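Local coordinates for protein glycoside Hydrolase (Bacteroides uniformis, PDB 5TA0) that probably hydrolyses agarose-derived oligosaccharides, binding neoagarooctaose in a pocket of its alpha/beta barrel as part of a gut symbiont's agarose-degrading pathway, at residues A[297-302]-A[601-606]. Sequence-based numbering, arbitrary orientation.
Sequences GSNMEA and SFFGVI. With EDO (1,2-ethanediol), chain U.
Val-605 N and the side-chain amide of Asn-299 make the two hydrogen bonds that join helix 298-315 to strand 602-609. Val-605 N donates to Ser-298 O at 3.1 Å, well above the carbonyl plane. Ala-302 N reaches the same oxygen from the opposite face as a normal helical bond, so Ser-298 O serves two N-H groups, and Gly-604 CA adds a C-H...O contact. Running the other way, Asn-299 ND2 donates to Phe-603 O at 3.0 Å along a nearly straight path (165° at the hydrogen), with the acceptor lying close to the Asn-299 amide plane. Asn-299 CG sits anti to the backbone N (chi1 178°), which carries the amide from the helix flank to the strand. Asn-299 OD1 accepts from a 1,2-ethanediol, probably left by crystallisation, that also bonds Met-293 O. Were Asn-299 replaced by an alanine, Phe-603 O would probably lose its amide donor and a gap would be likely to open beside the Phe-603 ring. The first turn of a helix that follows a strand of the (alpha/beta) barrel here meets strand 602-609, the outermost strand of a five-stranded sheet in the beta-rich C-terminal part, which is hydrogen-bonded on its other side to strand 558-568. The axes of 298-302 and 602-606 cross at 84°. They approach to 5.2 Å, and Gly-604 permits this closeness: a CB there would collide with Ser-298 OG. Next to the polar pair, Ala-302 CB lies over one face of the Phe-603 ring, 3.6 Å from its centroid. Val-605 CG2 presses on Ala-302 CA at 3.5 Å, slightly tight for two carbons. Of the Glu-301 side chain, CB touches Val-605, and the backbone carbon Glu-301 C also meets Val-605 CG2; the bent chain turns the Glu-301 carboxylate away to Arg-563, Arg-360 and Gln-356, satisfying both oxygens.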
loop_
_atom_site.group_PDB
_atom_site.type_symbol
_atom_site.label_atom_id
_atom_site.label_comp_id
_atom_site.label_asym_id
_atom_site.label_seq_id
_atom_site.Cartn_x
_atom_site.Cartn_y
_atom_site.Cartn_z
ATOM N N GLY A 297 -9.365 7.252 -1.607
ATOM C CA GLY A 297 -10.789 7.317 -1.316
ATOM C C GLY A 297 -11.487 6.001 -1.488
ATOM O O GLY A 297 -10.906 4.941 -1.229
ATOM N N SER A 298 -12.760 6.031 -1.896
ATOM C CA SER A 298 -13.592 4.846 -1.846
ATOM C C SER A 298 -13.191 3.721 -2.802
ATOM O O SER A 298 -13.542 2.557 -2.566
ATOM C CB SER A 298 -15.077 5.180 -2.069
ATOM O OG SER A 298 -15.393 5.434 -3.448
ATOM N N ASN A 299 -12.538 4.078 -3.911
ATOM C CA ASN A 299 -12.150 3.051 -4.907
ATOM C C ASN A 299 -11.195 1.992 -4.316
ATOM O O ASN A 299 -11.484 0.805 -4.372
ATOM C CB ASN A 299 -11.578 3.745 -6.149
ATOM C CG ASN A 299 -11.097 2.782 -7.215
ATOM O OD1 ASN A 299 -9.894 2.612 -7.410
ATOM N ND2 ASN A 299 -12.020 2.110 -7.879
ATOM N N MET A 300 -10.079 2.414 -3.734
ATOM C CA MET A 300 -9.156 1.432 -3.141
ATOM C C MET A 300 -9.771 0.686 -1.960
ATOM O O MET A 300 -9.432 -0.469 -1.717
ATOM C CB MET A 300 -7.814 2.070 -2.772
ATOM C CG MET A 300 -7.843 3.062 -1.645
ATOM S SD MET A 300 -6.294 3.952 -1.409
ATOM C CE MET A 300 -5.298 2.739 -0.562
ATOM N N GLU A 301 -10.720 1.312 -1.280
ATOM C CA GLU A 301 -11.446 0.595 -0.236
ATOM C C GLU A 301 -12.209 -0.614 -0.818
ATOM O O GLU A 301 -12.275 -1.689 -0.221
ATOM C CB GLU A 301 -12.429 1.535 0.482
ATOM C CG GLU A 301 -11.785 2.636 1.316
ATOM C CD GLU A 301 -10.956 2.104 2.464
ATOM O OE1 GLU A 301 -11.422 1.197 3.175
ATOM O OE2 GLU A 301 -9.816 2.574 2.620
ATOM N N ALA A 302 -12.794 -0.419 -2.002
ATOM C CA ALA A 302 -13.520 -1.486 -2.689
ATOM C C ALA A 302 -12.574 -2.596 -3.163
ATOM O O ALA A 302 -12.889 -3.767 -3.024
ATOM C CB ALA A 302 -14.324 -0.922 -3.848
ATOM N N SER A 601 -16.611 4.006 -14.939
ATOM C CA SER A 601 -17.757 3.671 -14.106
ATOM C C SER A 601 -17.350 3.964 -12.673
ATOM O O SER A 601 -16.158 4.237 -12.403
ATOM C CB SER A 601 -18.115 2.192 -14.238
ATOM O OG SER A 601 -17.084 1.367 -13.680
ATOM N N PHE A 602 -18.319 3.889 -11.777
ATOM C CA PHE A 602 -18.078 4.033 -10.339
ATOM C C PHE A 602 -17.787 2.670 -9.736
ATOM O O PHE A 602 -18.542 1.746 -9.900
ATOM C CB PHE A 602 -19.304 4.619 -9.623
ATOM C CG PHE A 602 -19.070 4.823 -8.150
ATOM C CD1 PHE A 602 -19.379 3.827 -7.207
ATOM C CD2 PHE A 602 -18.491 5.992 -7.709
ATOM C CE1 PHE A 602 -19.108 4.041 -5.869
ATOM C CE2 PHE A 602 -18.213 6.199 -6.376
ATOM C CZ PHE A 602 -18.523 5.231 -5.459
ATOM N N PHE A 603 -16.676 2.569 -9.013
ATOM C CA PHE A 603 -16.395 1.396 -8.153
ATOM C C PHE A 603 -15.840 1.922 -6.843
ATOM O O PHE A 603 -14.776 2.540 -6.816
ATOM C CB PHE A 603 -15.416 0.424 -8.822
ATOM C CG PHE A 603 -15.125 -0.826 -8.013
ATOM C CD1 PHE A 603 -16.136 -1.552 -7.391
ATOM C CD2 PHE A 603 -13.822 -1.307 -7.903
ATOM C CE1 PHE A 603 -15.849 -2.700 -6.687
ATOM C CE2 PHE A 603 -13.534 -2.466 -7.206
ATOM C CZ PHE A 603 -14.551 -3.168 -6.596
ATOM N N GLY A 604 -16.594 1.736 -5.764
ATOM C CA GLY A 604 -16.189 2.277 -4.467
ATOM C C GLY A 604 -17.020 1.731 -3.346
ATOM O O GLY A 604 -18.145 1.250 -3.560
ATOM N N VAL A 605 -16.478 1.827 -2.126
ATOM C CA VAL A 605 -17.239 1.500 -0.918
ATOM C C VAL A 605 -17.941 2.741 -0.370
ATOM O O VAL A 605 -17.297 3.751 -0.078
ATOM C CB VAL A 605 -16.318 0.877 0.143
ATOM C CG1 VAL A 605 -17.007 0.775 1.497
ATOM C CG2 VAL A 605 -15.843 -0.473 -0.320
ATOM N N ILE A 606 -19.257 2.629 -0.237
ATOM C CA ILE A 606 -20.068 3.621 0.448
ATOM C C ILE A 606 -20.157 3.192 1.908
ATOM O O ILE A 606 -20.697 2.129 2.232
ATOM C CB ILE A 606 -21.502 3.682 -0.146
ATOM C CG1 ILE A 606 -21.498 3.816 -1.674
ATOM C CG2 ILE A 606 -22.305 4.801 0.504
ATOM C CD1 ILE A 606 -20.736 4.969 -2.216
HETATM C C1 EDO U . -8.554 4.681 -10.514
HETATM O O1 EDO U . -9.207 3.507 -10.090
HETATM C C2 EDO U . -7.619 4.363 -11.650
HETATM O O2 EDO U . -6.380 4.912 -11.279
#